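Local structure of arylsulfatase (Pseudoalteromonas sp. MB47, 7AJ0) at residues T103-A108 with M375-I380; F173-G178 with R245-K250; V420-M423 with D428-A431. The protein probably removes sulfate groups from the algal polysaccharide fucoidan, as a calcium-binding sulfatase that assembles into hexamers. All blocks are in the same frame, centred on the assembly; numbering follows the deposited sequence.

Interaction 1: residues T103-A108 with M375-I380; sequences TSSRAA and MDLTDI
Leu-377 points its CG anti to its own carbonyl carbon (chi1 -80°). With chi2 extended at 179°, this carries CD1 across to Ser-105. Thr-378 has CG2 anti to its carbonyl carbon, which places this methyl against Ala-108. The contact lies in an alkaline phosphatase-like sulfatase fold. Residues 103-108 lie in helix 102-111. With Cys-102 of the calcium site they fit the sulfatase signature Cys-x-(Pro/Ser/Ala)-x-Arg, Ser-104 being third and Arg-106 last. Residues 375-380 lead from a short, weakly bonded strand, paired with 91-97 in the large sheet, into helix 377-387.

No hydrogen bond links the two segments, and the touching side-chain groups are apolar. Leu-377 CD1 lies 3.6 Å from Ser-105 CB and equally near Ser-105 O. The hydroxyl of Ser-105 is engaged elsewhere, with the backbone O of the calcium-site residue Asp-325. One turn along the helix, CG2 of Thr-378 sits 3.6 Å from both CB and O of Ala-108. The small alanine is consistent with the close approach, CA of Ala-108 being 5.3 Å from CA of Thr-378.

A capping box holds the start of helix 377-387. Asp-376 N donates to Asp-379 OD2 at 2.9 Å, from above the carboxylate plane. The N-cap residue Asp-376 uses its own OD1, on the anti side, to accept from Thr-378 N at 3.0 Å, with an N-H...O angle of 166°.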
# COMPACT_ATOMS: atom_id res chain seq x y z
N THR A 103 -23.94 -19.94 8.17
CA THR A 103 -24.23 -21.01 9.12
C THR A 103 -24.15 -20.51 10.56
O THR A 103 -24.94 -20.93 11.41
CB THR A 103 -23.25 -22.16 8.91
OG1 THR A 103 -23.38 -22.68 7.58
CG2 THR A 103 -23.51 -23.28 9.92
N SER A 104 -23.21 -19.61 10.84
CA SER A 104 -23.03 -19.13 12.21
C SER A 104 -24.21 -18.28 12.65
O SER A 104 -24.69 -18.40 13.79
CB SER A 104 -21.73 -18.34 12.31
OG SER A 104 -20.61 -19.21 12.23
N SER A 105 -24.71 -17.41 11.77
CA SER A 105 -25.84 -16.56 12.12
C SER A 105 -27.13 -17.36 12.25
O SER A 105 -27.97 -17.06 13.11
CB SER A 105 -26.01 -15.46 11.08
OG SER A 105 -24.99 -14.49 11.19
N ARG A 106 -27.32 -18.36 11.40
CA ARG A 106 -28.55 -19.14 11.44
C ARG A 106 -28.59 -20.08 12.63
O ARG A 106 -29.66 -20.34 13.18
CB ARG A 106 -28.72 -19.88 10.12
CG ARG A 106 -29.10 -18.95 8.99
CD ARG A 106 -28.61 -19.40 7.63
NE ARG A 106 -28.72 -18.31 6.67
CZ ARG A 106 -29.87 -17.91 6.13
NH1 ARG A 106 -31.00 -18.51 6.45
NH2 ARG A 106 -29.88 -16.90 5.27
N ALA A 107 -27.43 -20.59 13.04
CA ALA A 107 -27.36 -21.33 14.30
C ALA A 107 -27.73 -20.44 15.47
O ALA A 107 -28.50 -20.84 16.36
CB ALA A 107 -25.95 -21.92 14.48
N ALA A 108 -27.18 -19.22 15.51
CA ALA A 108 -27.48 -18.32 16.62
C ALA A 108 -28.96 -18.01 16.69
O ALA A 108 -29.54 -17.94 17.78
CB ALA A 108 -26.66 -17.04 16.47
N MET A 375 -28.92 -4.98 19.77
CA MET A 375 -29.73 -6.19 19.67
C MET A 375 -28.99 -7.20 18.80
O MET A 375 -28.21 -6.84 17.92
CB MET A 375 -31.12 -5.90 19.09
CG MET A 375 -32.02 -7.13 19.05
SD MET A 375 -33.77 -6.74 19.18
CE MET A 375 -34.49 -8.35 18.88
N ASP A 376 -29.26 -8.48 19.06
CA ASP A 376 -28.54 -9.60 18.47
C ASP A 376 -29.54 -10.56 17.84
O ASP A 376 -30.73 -10.53 18.15
CB ASP A 376 -27.70 -10.32 19.55
CG ASP A 376 -26.62 -11.21 18.97
OD1 ASP A 376 -26.95 -12.16 18.22
OD2 ASP A 376 -25.43 -10.97 19.27
N LEU A 377 -29.05 -11.41 16.94
CA LEU A 377 -29.90 -12.47 16.41
C LEU A 377 -30.32 -13.45 17.50
O LEU A 377 -31.44 -13.99 17.45
CB LEU A 377 -29.19 -13.23 15.28
CG LEU A 377 -29.18 -12.59 13.89
CD1 LEU A 377 -28.40 -13.48 12.93
CD2 LEU A 377 -30.59 -12.34 13.37
N THR A 378 -29.45 -13.71 18.47
CA THR A 378 -29.84 -14.56 19.58
C THR A 378 -30.95 -13.93 20.42
O THR A 378 -31.65 -14.65 21.14
CB THR A 378 -28.64 -14.87 20.48
OG1 THR A 378 -28.08 -13.65 20.97
CG2 THR A 378 -27.58 -15.64 19.71
N ASP A 379 -31.11 -12.61 20.35
CA ASP A 379 -32.18 -11.95 21.09
C ASP A 379 -33.55 -12.24 20.48
O ASP A 379 -34.55 -12.25 21.20
CB ASP A 379 -31.93 -10.45 21.15
CG ASP A 379 -30.67 -10.09 21.92
OD1 ASP A 379 -30.16 -10.96 22.66
OD2 ASP A 379 -30.20 -8.94 21.79
N ILE A 380 -33.61 -12.47 19.17
CA ILE A 380 -34.86 -12.89 18.55
C ILE A 380 -35.28 -14.25 19.09
O ILE A 380 -36.45 -14.48 19.42
CB ILE A 380 -34.73 -12.91 17.02
CG1 ILE A 380 -34.39 -11.52 16.49
CG2 ILE A 380 -36.01 -13.43 16.38
CD1 ILE A 380 -33.92 -11.49 15.04

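Interaction 2: residues F173-G178 with R245-K250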
# COMPACT_ATOMS: atom_id res chain seq x y z
N PHE A 173 -38.76 -28.33 14.78
CA PHE A 173 -39.80 -27.70 13.98
C PHE A 173 -40.79 -28.74 13.47
O PHE A 173 -40.41 -29.87 13.14
CB PHE A 173 -39.19 -26.94 12.80
CG PHE A 173 -38.36 -25.75 13.21
CD1 PHE A 173 -37.01 -25.90 13.50
CD2 PHE A 173 -38.93 -24.49 13.29
CE1 PHE A 173 -36.25 -24.81 13.87
CE2 PHE A 173 -38.17 -23.39 13.67
CZ PHE A 173 -36.83 -23.55 13.95
N ASP A 174 -42.06 -28.35 13.40
CA ASP A 174 -43.09 -29.26 12.89
C ASP A 174 -42.97 -29.47 11.39
O ASP A 174 -43.30 -30.55 10.89
CB ASP A 174 -44.48 -28.72 13.21
CG ASP A 174 -44.76 -28.65 14.70
OD1 ASP A 174 -44.48 -29.64 15.41
OD2 ASP A 174 -45.27 -27.61 15.16
N TYR A 175 -42.50 -28.46 10.66
CA TYR A 175 -42.50 -28.51 9.20
C TYR A 175 -41.25 -27.84 8.66
O TYR A 175 -40.89 -26.75 9.12
CB TYR A 175 -43.76 -27.82 8.64
CG TYR A 175 -43.93 -27.94 7.15
CD1 TYR A 175 -44.06 -29.18 6.55
CD2 TYR A 175 -43.98 -26.81 6.34
CE1 TYR A 175 -44.22 -29.30 5.18
CE2 TYR A 175 -44.14 -26.92 4.97
CZ TYR A 175 -44.26 -28.17 4.40
OH TYR A 175 -44.42 -28.29 3.04
N PHE A 176 -40.60 -28.49 7.70
CA PHE A 176 -39.50 -27.90 6.96
C PHE A 176 -39.78 -27.99 5.47
O PHE A 176 -40.31 -28.99 4.98
CB PHE A 176 -38.16 -28.58 7.25
CG PHE A 176 -37.06 -28.16 6.32
CD1 PHE A 176 -36.68 -26.83 6.23
CD2 PHE A 176 -36.40 -29.10 5.53
CE1 PHE A 176 -35.66 -26.44 5.37
CE2 PHE A 176 -35.39 -28.71 4.67
CZ PHE A 176 -35.02 -27.38 4.60
N TYR A 177 -39.42 -26.93 4.74
CA TYR A 177 -39.52 -26.93 3.29
C TYR A 177 -38.51 -25.91 2.78
O TYR A 177 -38.72 -24.71 2.94
CB TYR A 177 -40.93 -26.58 2.83
CG TYR A 177 -41.14 -26.72 1.34
CD1 TYR A 177 -40.53 -25.84 0.45
CD2 TYR A 177 -41.94 -27.73 0.82
CE1 TYR A 177 -40.71 -25.97 -0.91
CE2 TYR A 177 -42.12 -27.86 -0.54
CZ TYR A 177 -41.51 -26.98 -1.40
OH TYR A 177 -41.68 -27.10 -2.76
N GLY A 178 -37.43 -26.38 2.16
CA GLY A 178 -36.49 -25.45 1.58
C GLY A 178 -35.15 -26.11 1.29
O GLY A 178 -35.07 -27.31 1.03
N ARG A 245 -42.55 -18.88 -1.08
CA ARG A 245 -43.68 -18.02 -0.74
C ARG A 245 -44.97 -18.81 -0.70
O ARG A 245 -45.76 -18.69 0.25
CB ARG A 245 -43.77 -16.88 -1.76
CG ARG A 245 -44.83 -15.82 -1.48
CD ARG A 245 -46.21 -16.21 -2.01
NE ARG A 245 -46.16 -16.90 -3.29
CZ ARG A 245 -45.84 -16.32 -4.45
NH1 ARG A 245 -45.53 -15.04 -4.49
NH2 ARG A 245 -45.82 -17.04 -5.56
N ASP A 246 -45.20 -19.65 -1.71
CA ASP A 246 -46.42 -20.46 -1.73
C ASP A 246 -46.51 -21.36 -0.50
O ASP A 246 -47.60 -21.52 0.07
CB ASP A 246 -46.46 -21.31 -3.01
CG ASP A 246 -46.68 -20.48 -4.26
OD1 ASP A 246 -47.19 -19.35 -4.15
OD2 ASP A 246 -46.34 -20.97 -5.36
N GLU A 247 -45.39 -21.95 -0.08
CA GLU A 247 -45.43 -22.87 1.05
C GLU A 247 -45.68 -22.14 2.36
O GLU A 247 -46.39 -22.65 3.23
CB GLU A 247 -44.13 -23.67 1.12
CG GLU A 247 -44.01 -24.76 0.06
CD GLU A 247 -45.00 -25.89 0.27
OE1 GLU A 247 -45.38 -26.14 1.44
OE2 GLU A 247 -45.40 -26.53 -0.72
N SER A 248 -45.11 -20.94 2.52
CA SER A 248 -45.39 -20.16 3.72
C SER A 248 -46.84 -19.70 3.76
O SER A 248 -47.44 -19.61 4.84
CB SER A 248 -44.46 -18.95 3.80
OG SER A 248 -43.17 -19.35 4.24
N VAL A 249 -47.43 -19.40 2.59
CA VAL A 249 -48.85 -19.06 2.55
C VAL A 249 -49.69 -20.25 2.99
O VAL A 249 -50.60 -20.12 3.82
CB VAL A 249 -49.24 -18.58 1.14
CG1 VAL A 249 -50.75 -18.53 1.00
CG2 VAL A 249 -48.62 -17.22 0.85
N LYS A 250 -49.40 -21.44 2.45
CA LYS A 250 -50.13 -22.63 2.86
C LYS A 250 -49.98 -22.87 4.36
O LYS A 250 -50.95 -23.22 5.04
CB LYS A 250 -49.64 -23.85 2.08
CG LYS A 250 -50.05 -23.85 0.61
CD LYS A 250 -49.57 -25.11 -0.10
CE LYS A 250 -49.95 -25.11 -1.57
NZ LYS A 250 -49.44 -26.31 -2.30
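Tyr-175 and Glu-247 are joined by the one hydrogen bond between the two segments. The phenol OH of Tyr-175 donates to Glu-247 OE1 at 2.8 Å. It comes from above the carboxylate, 53° out of its plane. OE1 in turn sits at the edge of the Tyr-175 ring, close to the ring plane. The ring carbons CE2 and CZ of Tyr-175 are each 3.8 Å from this oxygen. A salt bridge within the helix, from Arg-245 to Asp-246, lies beside the contact and takes no part in it.

The two tyrosines are next-but-one neighbours on strand 175-177 and point to the same face of the large mixed sheet. Both have CG anti to the backbone N, and this sends both rings out toward Glu-247. The strand runs parallel to 151-155 and antiparallel to 215-220. Helix 240-258 covers that face, as helices flank the central sheet in alkaline phosphatase-like enzymes. Tyr-177 also touches Val-243 and Leu-244 of this helix.

Stacking and CH-pi contact bring in Tyr-177. Glu-247 CG stands over the middle of this ring, 3.4 Å from its centroid and just 1° off the ring normal. A bend of the Glu-247 chain at chi2 turns the carboxylate over the ring. The group then runs out across the same face toward the CE2 side, its plane within 10° of the ring plane. Glu-247 CD lies 3.6 Å from both CD2 and CE2 of Tyr-177. Further out, OE2 of Glu-247 comes 3.5 Å from Tyr-177 CE2.

Interaction 3: residues V420-M423 with D428-A431; sequences VVYM and DFTA
Tyr-422 and Phe-429 meet rim to rim, with their side chains crossing at a slant. Tyr-422 CD1 and Phe-429 CE1 are 3.8 Å apart, and each atom lies near the plane of the other's ring. This is an edge contact and no stack. Phe-429 has CG anti to its backbone N (chi1 176°), which brings the ring toward the facing strand, with CD1 3.6 Å from Met-423 O. Val-420 CG1 lies over one face of the Tyr-422 ring, and His-499 stacks with the ring. An alanine at Phe-429 is likely to leave the CD1 edge of Tyr-422 without its apolar partner and to uncover Met-423 O on that side.

Met-423 and Ala-431 form an antiparallel hydrogen-bonded pair. Their CB atoms share one face, 4.3 Å apart, while the rest of Met-423 leads off. Met-423 N donates to Ala-431 O at 2.8 Å. In return Met-423 O accepts from Thr-430 N at 3.2 Å, and weakly from Ala-431 N at 3.5 Å. Thr-430 and Ala-431 thus both face one residue, a classic beta bulge, with Thr-430 at the phi and psi usual for its first residue (-115°, -35°). The Thr-430 hydroxyl bonds to Thr-348.

The hairpin lies at one side of a four-stranded antiparallel sheet, consistent with the C-terminal subdomain of sulfatases. Strand 437-440 follows, and its Lys-438 and His-440 touch Ala-431. Helix 489-505 packs on the aromatic face, with Phe-495 on Tyr-422 and Met-496 on Phe-429.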
# COMPACT_ATOMS: atom_id res chain seq x y z
N VAL A 420 -23.69 -5.59 25.75
CA VAL A 420 -22.52 -5.83 24.92
C VAL A 420 -22.87 -6.83 23.83
O VAL A 420 -23.68 -7.74 24.02
CB VAL A 420 -21.33 -6.36 25.75
CG1 VAL A 420 -20.13 -6.62 24.86
CG2 VAL A 420 -20.97 -5.39 26.87
N VAL A 421 -22.26 -6.64 22.66
CA VAL A 421 -22.32 -7.60 21.57
C VAL A 421 -20.92 -8.19 21.42
O VAL A 421 -19.94 -7.45 21.31
CB VAL A 421 -22.78 -6.96 20.25
CG1 VAL A 421 -22.70 -7.96 19.11
CG2 VAL A 421 -24.20 -6.43 20.40
N TYR A 422 -20.83 -9.52 21.43
CA TYR A 422 -19.56 -10.22 21.28
C TYR A 422 -19.47 -10.81 19.89
O TYR A 422 -20.40 -11.48 19.42
CB TYR A 422 -19.43 -11.32 22.34
CG TYR A 422 -19.43 -10.77 23.74
CD1 TYR A 422 -18.28 -10.23 24.30
CD2 TYR A 422 -20.59 -10.78 24.51
CE1 TYR A 422 -18.28 -9.73 25.58
CE2 TYR A 422 -20.59 -10.28 25.79
CZ TYR A 422 -19.44 -9.75 26.32
OH TYR A 422 -19.44 -9.24 27.60
N MET A 423 -18.35 -10.56 19.22
CA MET A 423 -18.17 -10.89 17.82
C MET A 423 -17.10 -11.96 17.69
O MET A 423 -16.01 -11.83 18.25
CB MET A 423 -17.80 -9.63 17.04
CG MET A 423 -18.54 -8.41 17.56
SD MET A 423 -18.87 -7.14 16.34
CE MET A 423 -19.93 -6.06 17.30
N ASP A 428 -12.56 -17.88 16.75
CA ASP A 428 -11.73 -16.74 17.09
C ASP A 428 -12.60 -15.61 17.62
O ASP A 428 -13.53 -15.16 16.93
CB ASP A 428 -10.93 -16.26 15.87
CG ASP A 428 -9.84 -17.23 15.47
OD1 ASP A 428 -9.01 -17.59 16.32
OD2 ASP A 428 -9.83 -17.65 14.29
N PHE A 429 -12.30 -15.15 18.83
CA PHE A 429 -12.93 -13.95 19.38
C PHE A 429 -12.17 -12.73 18.88
O PHE A 429 -10.98 -12.58 19.16
CB PHE A 429 -12.93 -14.00 20.91
CG PHE A 429 -13.47 -12.75 21.55
CD1 PHE A 429 -14.84 -12.54 21.63
CD2 PHE A 429 -12.62 -11.80 22.06
CE1 PHE A 429 -15.34 -11.40 22.22
CE2 PHE A 429 -13.11 -10.65 22.65
CZ PHE A 429 -14.47 -10.45 22.73
N THR A 430 -12.86 -11.85 18.16
CA THR A 430 -12.20 -10.75 17.47
C THR A 430 -12.58 -9.37 17.99
O THR A 430 -11.73 -8.48 18.01
CB THR A 430 -12.51 -10.80 15.97
OG1 THR A 430 -13.92 -10.66 15.76
CG2 THR A 430 -12.05 -12.12 15.37
N ALA A 431 -13.82 -9.17 18.43
CA ALA A 431 -14.24 -7.83 18.80
C ALA A 431 -15.49 -7.89 19.65
O ALA A 431 -16.17 -8.91 19.72
CB ALA A 431 -14.48 -6.96 17.56

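How the interactions relate
From the N terminus, residues 103-108 come first. Interaction 1 is completed only at 375-380, closing a loop of 266 residues and joining helix 102-111 to the start of helix 377-387. Interaction 2 opens and closes within that loop, with 66 residues between its segments, and joins strand 175-177 to helix 240-258. Both reach the large mixed sheet, but their centres are 21 Å apart and they do not touch. Interaction 3 follows in series as a local hairpin, pairing strands 420-425 and 428-434 of the smaller sheet. Interactions 1 and 3 meet where Asp-376 OD2 lies 4.1 Å from Val-421 CG1. Interactions 2 and 3 lie on opposite sides of the chain's centre.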